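Local atomic coordinates of mucin-like protocadherin (Homo sapiens, PDB entry 6OAE), a protein that probably forms calcium-dependent adhesion complexes with the cadherin family member CDHR2 on adjacent microvilli, helping to control microvillar packing on epithelial cells. Residues F13-N18 with V86-L91; N174-L179 with T198-V203. One frame throughout, in Å; residues are numbered along the deposited sequence.

Contact 1. Residues F13-N18 with V86-L91; sequences FEVEEN and VFVSVL. With CA (calcium ion), chain D; CA (calcium ion), chain C.
Glu17 N donates to Leu91 O at 3.0 Å, while the carboxylate of Glu17 reaches two calcium ions, OE2 binding one at 2.4 Å and OE1 the other. With Glu17 CG between the backbone N and the carbonyl carbon (chi1 59°), CG lies 3.4 Å from Leu91 O, and the chain, extended beyond it, carries the carboxylate out to the metals. Glu17 is the glutamate of the XEX calcium-binding motif of a cadherin repeat, just past the end of the parallel pairing of strands 12-16 and 79-91. Tyr62 N also bonds OE2, and Asp61, Glu63, Asp92, Val93, Asp95 and Asp131 contribute to the two metal sites.

The ladder runs back through Leu91 N to Val15 O, Val15 N to Ser89 O, Ser89 N to Phe13 O (2.7 Å) and Phe13 N to Phe87 O. On the face carrying Glu14 and Ser89, a water donates to Glu14 OE2 and lies 2.7 Å from Ser89 OG. Leu91 CD1 approaches Glu14 OE1 at 3.9 Å; an alanine here would probably uncover that side of the carboxylate and leave it freer to turn. On the other face, Val86 CG1 meets the edge of the Phe13 ring at CE1 (3.5 Å), and Val15 CG2 touches Val88 CG1, also at 3.5 Å.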
ATOM      1  N   PHE A  13      21.234  -5.742   0.627  1.00 21.43           N
ATOM      2  CA  PHE A  13      20.488  -6.301  -0.527  1.00 21.76           C
ATOM      3  C   PHE A  13      19.159  -5.587  -0.613  1.00 23.17           C
ATOM      4  O   PHE A  13      18.558  -5.283   0.443  1.00 25.18           O
ATOM      5  CB  PHE A  13      20.324  -7.815  -0.372  1.00 21.28           C
ATOM      6  CG  PHE A  13      21.647  -8.517  -0.281  1.00 21.13           C
ATOM      7  CD1 PHE A  13      22.318  -8.612   0.934  1.00 20.71           C
ATOM      8  CD2 PHE A  13      22.260  -9.028  -1.421  1.00 20.85           C
ATOM      9  CE1 PHE A  13      23.553  -9.230   1.005  1.00 21.03           C
ATOM     10  CE2 PHE A  13      23.495  -9.641  -1.351  1.00 20.94           C
ATOM     11  CZ  PHE A  13      24.148  -9.739  -0.141  1.00 21.56           C
ATOM     12  N   GLU A  14      18.704  -5.337  -1.833  1.00 23.24           N
ATOM     13  CA  GLU A  14      17.365  -4.799  -2.097  1.00 24.76           C
ATOM     14  C   GLU A  14      16.592  -5.911  -2.769  1.00 23.95           C
ATOM     15  O   GLU A  14      17.119  -6.448  -3.737  1.00 23.28           O
ATOM     16  CB  GLU A  14      17.442  -3.542  -2.948  1.00 27.06           C
ATOM     17  CG  GLU A  14      17.758  -2.316  -2.129  1.00 30.32           C
ATOM     18  CD  GLU A  14      17.555  -1.027  -2.890  1.00 33.92           C
ATOM     19  OE1 GLU A  14      17.359  -1.095  -4.127  1.00 36.30           O
ATOM     20  OE2 GLU A  14      17.575   0.024  -2.239  1.00 36.54           O
ATOM     21  N   VAL A  15      15.422  -6.258  -2.227  1.00 23.79           N
ATOM     22  CA  VAL A  15      14.556  -7.346  -2.760  1.00 23.12           C
ATOM     23  C   VAL A  15      13.142  -6.779  -2.865  1.00 23.64           C
ATOM     24  O   VAL A  15      12.635  -6.319  -1.868  1.00 22.90           O
ATOM     25  CB  VAL A  15      14.609  -8.615  -1.886  1.00 22.77           C
ATOM     26  CG1 VAL A  15      13.718  -9.716  -2.441  1.00 22.88           C
ATOM     27  CG2 VAL A  15      16.042  -9.134  -1.722  1.00 23.09           C
ATOM     28  N   GLU A  16      12.546  -6.822  -4.049  1.00 24.16           N
ATOM     29  CA  GLU A  16      11.133  -6.412  -4.230  1.00 26.02           C
ATOM     30  C   GLU A  16      10.261  -7.402  -3.475  1.00 23.88           C
ATOM     31  O   GLU A  16      10.515  -8.612  -3.572  1.00 23.06           O
ATOM     32  CB  GLU A  16      10.708  -6.399  -5.692  1.00 29.36           C
ATOM     33  CG  GLU A  16      11.499  -5.427  -6.520  1.00 33.96           C
ATOM     34  CD  GLU A  16      10.772  -4.903  -7.745  1.00 37.97           C
ATOM     35  OE1 GLU A  16       9.810  -5.564  -8.223  1.00 40.56           O
ATOM     36  OE2 GLU A  16      11.168  -3.837  -8.205  1.00 43.06           O
ATOM     37  N   GLU A  17       9.271  -6.906  -2.746  1.00 23.08           N
ATOM     38  CA  GLU A  17       8.344  -7.802  -2.019  1.00 22.00           C
ATOM     39  C   GLU A  17       7.695  -8.734  -3.035  1.00 21.06           C
ATOM     40  O   GLU A  17       7.611  -8.358  -4.230  1.00 20.17           O
ATOM     41  CB  GLU A  17       7.315  -7.026  -1.220  1.00 21.24           C
ATOM     42  CG  GLU A  17       6.445  -6.108  -2.049  1.00 21.60           C
ATOM     43  CD  GLU A  17       5.218  -5.637  -1.300  1.00 22.83           C
ATOM     44  OE1 GLU A  17       4.701  -4.567  -1.651  1.00 22.21           O
ATOM     45  OE2 GLU A  17       4.790  -6.343  -0.381  1.00 22.32           O
ATOM     46  N   ASN A  18       7.298  -9.925  -2.580  1.00 21.59           N
ATOM     47  CA  ASN A  18       6.644 -10.982  -3.390  1.00 22.45           C
ATOM     48  C   ASN A  18       7.653 -11.649  -4.339  1.00 22.98           C
ATOM     49  O   ASN A  18       7.213 -12.457  -5.134  1.00 24.46           O
ATOM     50  CB  ASN A  18       5.403 -10.454  -4.121  1.00 22.36           C
ATOM     51  CG  ASN A  18       4.458  -9.773  -3.155  1.00 23.02           C
ATOM     52  OD1 ASN A  18       4.345 -10.191  -2.003  1.00 23.50           O
ATOM     53  ND2 ASN A  18       3.790  -8.720  -3.606  1.00 22.73           N
ATOM     54  N   VAL A  86      23.976  -8.580   7.869  1.00 23.84           N
ATOM     55  CA  VAL A  86      23.445  -8.456   6.488  1.00 23.42           C
ATOM     56  C   VAL A  86      22.036  -7.906   6.589  1.00 23.15           C
ATOM     57  O   VAL A  86      21.240  -8.446   7.408  1.00 22.78           O
ATOM     58  CB  VAL A  86      23.449  -9.782   5.727  1.00 23.88           C
ATOM     59  CG1 VAL A  86      22.710  -9.628   4.392  1.00 24.66           C
ATOM     60  CG2 VAL A  86      24.860 -10.304   5.536  1.00 24.77           C
ATOM     61  N   PHE A  87      21.737  -6.883   5.790  1.00 22.88           N
ATOM     62  CA  PHE A  87      20.400  -6.262   5.706  1.00 23.66           C
ATOM     63  C   PHE A  87      19.765  -6.557   4.353  1.00 22.84           C
ATOM     64  O   PHE A  87      20.415  -6.359   3.318  1.00 21.79           O
ATOM     65  CB  PHE A  87      20.519  -4.761   5.929  1.00 26.41           C
ATOM     66  CG  PHE A  87      20.743  -4.378   7.372  1.00 28.31           C
ATOM     67  CD1 PHE A  87      20.966  -5.325   8.362  1.00 31.11           C
ATOM     68  CD2 PHE A  87      20.747  -3.053   7.748  1.00 31.35           C
ATOM     69  CE1 PHE A  87      21.153  -4.940   9.679  1.00 32.61           C
ATOM     70  CE2 PHE A  87      20.931  -2.678   9.067  1.00 31.12           C
ATOM     71  CZ  PHE A  87      21.128  -3.622  10.027  1.00 31.55           C
ATOM     72  N   VAL A  88      18.520  -7.007   4.388  1.00 21.84           N
ATOM     73  CA  VAL A  88      17.658  -7.057   3.184  1.00 21.55           C
ATOM     74  C   VAL A  88      16.641  -5.931   3.332  1.00 21.22           C
ATOM     75  O   VAL A  88      15.776  -6.008   4.219  1.00 21.93           O
ATOM     76  CB  VAL A  88      16.983  -8.412   2.964  1.00 21.40           C
ATOM     77  CG1 VAL A  88      16.089  -8.358   1.735  1.00 22.07           C
ATOM     78  CG2 VAL A  88      17.996  -9.537   2.837  1.00 21.96           C
ATOM     79  N   SER A  89      16.773  -4.921   2.499  1.00 21.31           N
ATOM     80  CA  SER A  89      15.814  -3.821   2.372  1.00 22.44           C
ATOM     81  C   SER A  89      14.724  -4.287   1.403  1.00 21.74           C
ATOM     82  O   SER A  89      15.038  -4.515   0.229  1.00 21.85           O
ATOM     83  CB  SER A  89      16.499  -2.588   1.921  1.00 23.82           C
ATOM     84  OG  SER A  89      15.546  -1.571   1.712  1.00 27.43           O
ATOM     85  N   VAL A  90      13.489  -4.427   1.880  1.00 22.24           N
ATOM     86  CA  VAL A  90      12.342  -4.888   1.057  1.00 22.47           C
ATOM     87  C   VAL A  90      11.722  -3.666   0.374  1.00 24.51           C
ATOM     88  O   VAL A  90      11.425  -2.684   1.072  1.00 26.13           O
ATOM     89  CB  VAL A  90      11.307  -5.643   1.901  1.00 22.13           C
ATOM     90  CG1 VAL A  90      10.157  -6.126   1.031  1.00 21.97           C
ATOM     91  CG2 VAL A  90      11.943  -6.797   2.660  1.00 22.34           C
ATOM     92  N   LEU A  91      11.506  -3.745  -0.936  1.00 25.44           N
ATOM     93  CA  LEU A  91      10.976  -2.630  -1.750  1.00 26.48           C
ATOM     94  C   LEU A  91       9.475  -2.832  -1.923  1.00 26.19           C
ATOM     95  O   LEU A  91       9.034  -3.963  -2.251  1.00 22.84           O
ATOM     96  CB  LEU A  91      11.660  -2.572  -3.115  1.00 28.09           C
ATOM     97  CG  LEU A  91      13.178  -2.427  -3.099  1.00 30.88           C
ATOM     98  CD1 LEU A  91      13.710  -2.320  -4.522  1.00 31.06           C
ATOM     99  CD2 LEU A  91      13.622  -1.239  -2.254  1.00 31.57           C
TER
HETATM  100 CA    CA D 303       2.580  -6.910   0.225  1.00 23.27          CA
HETATM  101 CA    CA C 302       2.859  -3.174  -1.234  1.00 21.83          CA
HETATM  102  O   HOH W   1      16.858   0.240   0.150  1.00 46.95           O
HETATM  103  O   HOH W   2       2.805  -9.296  -0.003  1.00 21.40           O

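Contact 2. Residues N174-L179 with T198-V203; sequences NMTFWL and TLVLNV
Thr176 and Thr198 share one rotamer, each with OG1 beside the backbone N (chi1 -58° and -69°), which leaves CG2 trans to that N, and their methyls meet obliquely, CG2 of Thr176 lying 3.5 Å from CG2 of Thr198. The same torsion puts Thr176 OG1 alongside Val200 across the pairing, 3.8 Å from its CG2, the two side chains pointing the same way, while the hydroxyl donates to Asn174 OD1 in its own strand. Met175 is bent instead: chi2 of 139° lies away from a staggered value, and a second turn at chi3 brings CE to Val203 CG2 at 3.5 Å, closer than usual for two methyls and so evidence of tight packing.

The backbones form an antiparallel pairing within the hairpin of strands 174-182 and 194-204, in the Greek-key beta sandwich of the second cadherin repeat. Met175 with Leu201 and Phe177 with Leu199 are the hydrogen-bonded pairs, each joined by reciprocal bonds: Met175 N to Leu201 O is 2.9 Å and Leu201 N to Met175 O 2.8 Å, while Phe177 N to Leu199 O and Leu199 N to Phe177 O are both 2.9 Å. Thr176 with Val200 and Trp178 with Thr198 are non-hydrogen-bonded pairs, their side chains on the face opposite Met175 and Phe177, where Trp178 lies beside Thr198.

The face of Met175, Phe177, Leu199 and Leu201 turns into the sandwich core. Leu201 CD2 comes up to the edge of the Phe177 ring, 4.2 Å from Phe177 CD2. Phe151, on strand 151-155, packs against Met175, Phe177 and Leu201, and Leu140 of strand 137-142 touches Phe177 and Leu199.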
ATOM      1  N   ASN A 174     -33.575  13.123  -7.183  1.00 30.08           N
ATOM      2  CA  ASN A 174     -32.597  11.997  -7.082  0.50 32.26           C
ATOM      3  C   ASN A 174     -31.461  12.238  -8.069  1.00 33.09           C
ATOM      4  O   ASN A 174     -31.751  12.536  -9.255  1.00 35.85           O
ATOM      5  CB  ASN A 174     -33.214  10.614  -7.342  0.50 32.36           C
ATOM      6  CG  ASN A 174     -32.189   9.490  -7.418  0.50 33.24           C
ATOM      7  OD1 ASN A 174     -31.383   9.418  -8.356  0.50 34.41           O
ATOM      8  ND2 ASN A 174     -32.215   8.594  -6.445  0.50 33.32           N
ATOM      9  N   MET A 175     -30.217  12.116  -7.596  1.00 32.61           N
ATOM     10  CA  MET A 175     -28.986  12.196  -8.424  1.00 31.81           C
ATOM     11  C   MET A 175     -28.111  11.012  -8.011  1.00 31.23           C
ATOM     12  O   MET A 175     -27.809  10.897  -6.808  1.00 30.04           O
ATOM     13  CB  MET A 175     -28.224  13.508  -8.218  1.00 33.54           C
ATOM     14  CG  MET A 175     -28.787  14.656  -9.043  1.00 37.19           C
ATOM     15  SD  MET A 175     -28.885  16.245  -8.210  1.00 43.52           S
ATOM     16  CE  MET A 175     -29.883  15.809  -6.795  1.00 39.75           C
ATOM     17  N   THR A 176     -27.734  10.155  -8.955  1.00 28.22           N
ATOM     18  CA  THR A 176     -26.871   8.990  -8.659  1.00 27.56           C
ATOM     19  C   THR A 176     -25.556   9.125  -9.417  1.00 24.81           C
ATOM     20  O   THR A 176     -25.560   9.559 -10.592  1.00 24.11           O
ATOM     21  CB  THR A 176     -27.600   7.672  -8.911  1.00 29.15           C
ATOM     22  OG1 THR A 176     -28.754   7.698  -8.075  1.00 30.84           O
ATOM     23  CG2 THR A 176     -26.758   6.466  -8.566  1.00 30.76           C
ATOM     24  N   PHE A 177     -24.474   8.749  -8.739  1.00 24.27           N
ATOM     25  CA  PHE A 177     -23.091   8.807  -9.248  1.00 22.99           C
ATOM     26  C   PHE A 177     -22.391   7.475  -9.037  1.00 23.33           C
ATOM     27  O   PHE A 177     -22.691   6.787  -8.054  1.00 21.15           O
ATOM     28  CB  PHE A 177     -22.278   9.848  -8.492  1.00 22.98           C
ATOM     29  CG  PHE A 177     -22.749  11.260  -8.679  1.00 22.11           C
ATOM     30  CD1 PHE A 177     -22.388  11.975  -9.802  1.00 21.45           C
ATOM     31  CD2 PHE A 177     -23.532  11.871  -7.719  1.00 23.35           C
ATOM     32  CE1 PHE A 177     -22.807  13.290  -9.967  1.00 23.12           C
ATOM     33  CE2 PHE A 177     -23.967  13.179  -7.894  1.00 22.88           C
ATOM     34  CZ  PHE A 177     -23.600  13.888  -9.021  1.00 22.67           C
ATOM     35  N   TRP A 178     -21.501   7.157  -9.962  1.00 25.41           N
ATOM     36  CA  TRP A 178     -20.414   6.174  -9.766  1.00 27.85           C
ATOM     37  C   TRP A 178     -19.242   6.951  -9.170  1.00 25.18           C
ATOM     38  O   TRP A 178     -18.871   8.011  -9.744  1.00 24.14           O
ATOM     39  CB  TRP A 178     -19.991   5.498 -11.064  1.00 33.20           C
ATOM     40  CG  TRP A 178     -20.897   4.405 -11.522  1.00 39.45           C
ATOM     41  CD1 TRP A 178     -21.117   3.207 -10.904  1.00 41.19           C
ATOM     42  CD2 TRP A 178     -21.683   4.396 -12.729  1.00 43.29           C
ATOM     43  NE1 TRP A 178     -22.002   2.457 -11.636  1.00 44.28           N
ATOM     44  CE2 TRP A 178     -22.364   3.159 -12.764  1.00 44.95           C
ATOM     45  CE3 TRP A 178     -21.882   5.312 -13.776  1.00 45.24           C
ATOM     46  CZ2 TRP A 178     -23.234   2.819 -13.809  1.00 47.70           C
ATOM     47  CZ3 TRP A 178     -22.741   4.976 -14.806  1.00 47.50           C
ATOM     48  CH2 TRP A 178     -23.409   3.745 -14.822  1.00 47.16           C
ATOM     49  N   LEU A 179     -18.720   6.469  -8.064  1.00 23.58           N
ATOM     50  CA  LEU A 179     -17.469   6.964  -7.463  1.00 23.40           C
ATOM     51  C   LEU A 179     -16.396   5.920  -7.750  1.00 22.62           C
ATOM     52  O   LEU A 179     -16.574   4.774  -7.313  1.00 22.99           O
ATOM     53  CB  LEU A 179     -17.673   7.173  -5.966  1.00 23.23           C
ATOM     54  CG  LEU A 179     -16.472   7.760  -5.228  1.00 23.25           C
ATOM     55  CD1 LEU A 179     -16.088   9.134  -5.752  1.00 24.26           C
ATOM     56  CD2 LEU A 179     -16.767   7.812  -3.757  1.00 23.73           C
ATOM     57  N   THR A 198     -21.403   3.322  -5.501  1.00 26.35           N
ATOM     58  CA  THR A 198     -22.539   4.153  -5.975  1.00 27.96           C
ATOM     59  C   THR A 198     -22.874   5.159  -4.861  1.00 26.71           C
ATOM     60  O   THR A 198     -22.844   4.782  -3.660  1.00 26.80           O
ATOM     61  CB  THR A 198     -23.696   3.259  -6.457  1.00 30.36           C
ATOM     62  OG1 THR A 198     -23.314   2.579  -7.661  1.00 32.68           O
ATOM     63  CG2 THR A 198     -24.953   4.036  -6.765  1.00 31.21           C
ATOM     64  N   LEU A 199     -23.125   6.417  -5.236  1.00 25.02           N
ATOM     65  CA  LEU A 199     -23.581   7.484  -4.324  1.00 25.37           C
ATOM     66  C   LEU A 199     -24.956   7.910  -4.802  1.00 23.99           C
ATOM     67  O   LEU A 199     -25.092   8.217  -5.989  1.00 23.64           O
ATOM     68  CB  LEU A 199     -22.661   8.705  -4.358  1.00 26.90           C
ATOM     69  CG  LEU A 199     -21.246   8.505  -3.840  1.00 28.27           C
ATOM     70  CD1 LEU A 199     -20.470   9.796  -4.010  1.00 28.66           C
ATOM     71  CD2 LEU A 199     -21.273   8.072  -2.388  1.00 29.17           C
ATOM     72  N   VAL A 200     -25.911   7.934  -3.898  1.00 24.62           N
ATOM     73  CA  VAL A 200     -27.296   8.384  -4.186  1.00 25.81           C
ATOM     74  C   VAL A 200     -27.518   9.653  -3.363  1.00 25.78           C
ATOM     75  O   VAL A 200     -27.457   9.570  -2.116  1.00 26.77           O
ATOM     76  CB  VAL A 200     -28.302   7.277  -3.863  1.00 26.26           C
ATOM     77  CG1 VAL A 200     -29.719   7.760  -4.051  1.00 27.68           C
ATOM     78  CG2 VAL A 200     -28.043   6.029  -4.701  1.00 27.85           C
ATOM     79  N   LEU A 201     -27.755  10.775  -4.036  1.00 24.48           N
ATOM     80  CA  LEU A 201     -28.082  12.074  -3.408  1.00 25.12           C
ATOM     81  C   LEU A 201     -29.596  12.258  -3.543  1.00 26.25           C
ATOM     82  O   LEU A 201     -30.080  12.332  -4.723  1.00 24.57           O
ATOM     83  CB  LEU A 201     -27.310  13.186  -4.116  1.00 25.59           C
ATOM     84  CG  LEU A 201     -25.827  13.337  -3.744  1.00 25.39           C
ATOM     85  CD1 LEU A 201     -25.675  13.906  -2.362  1.00 26.00           C
ATOM     86  CD2 LEU A 201     -25.063  12.034  -3.837  1.00 25.96           C
ATOM     87  N   ASN A 202     -30.294  12.291  -2.411  1.00 25.56           N
ATOM     88  CA  ASN A 202     -31.769  12.442  -2.345  0.50 27.52           C
ATOM     89  C   ASN A 202     -32.088  13.831  -1.786  1.00 26.58           C
ATOM     90  O   ASN A 202     -31.725  14.098  -0.616  1.00 26.98           O
ATOM     91  CB  ASN A 202     -32.404  11.328  -1.518  0.50 29.24           C
ATOM     92  CG  ASN A 202     -33.910  11.342  -1.618  0.50 30.91           C
ATOM     93  OD1 ASN A 202     -34.456  11.585  -2.694  0.50 33.66           O
ATOM     94  ND2 ASN A 202     -34.585  11.077  -0.507  0.50 33.27           N
ATOM     95  N   VAL A 203     -32.723  14.676  -2.595  1.00 25.77           N
ATOM     96  CA  VAL A 203     -33.063  16.068  -2.217  1.00 25.59           C
ATOM     97  C   VAL A 203     -34.305  15.978  -1.340  1.00 26.45           C
ATOM     98  O   VAL A 203     -35.249  15.320  -1.754  1.00 25.30           O
ATOM     99  CB  VAL A 203     -33.291  16.970  -3.443  1.00 25.58           C
ATOM    100  CG1 VAL A 203     -33.655  18.390  -3.047  1.00 25.47           C
ATOM    101  CG2 VAL A 203     -32.087  16.979  -4.358  1.00 25.99           C
TER

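Contact 1 comes first along the chain and closes before contact 2 opens. Their centres are 45 Å apart, their nearest atoms about 24 Å, and they lie on opposite sides of the chain's centre, one in each cadherin repeat. Each belongs to a four-stranded mixed sheet of the same 1-4-3-2 order. Contact 1 joins the first and fourth strands of its sheet, 12-16 and 79-91; contact 2 joins the third and fourth of the other, 174-182 and 194-204. Only contact 1 holds a calcium ligand. Asp131, from the second repeat, shares a calcium with Glu17, so the metal sites tie the two repeats together, as in other cadherins.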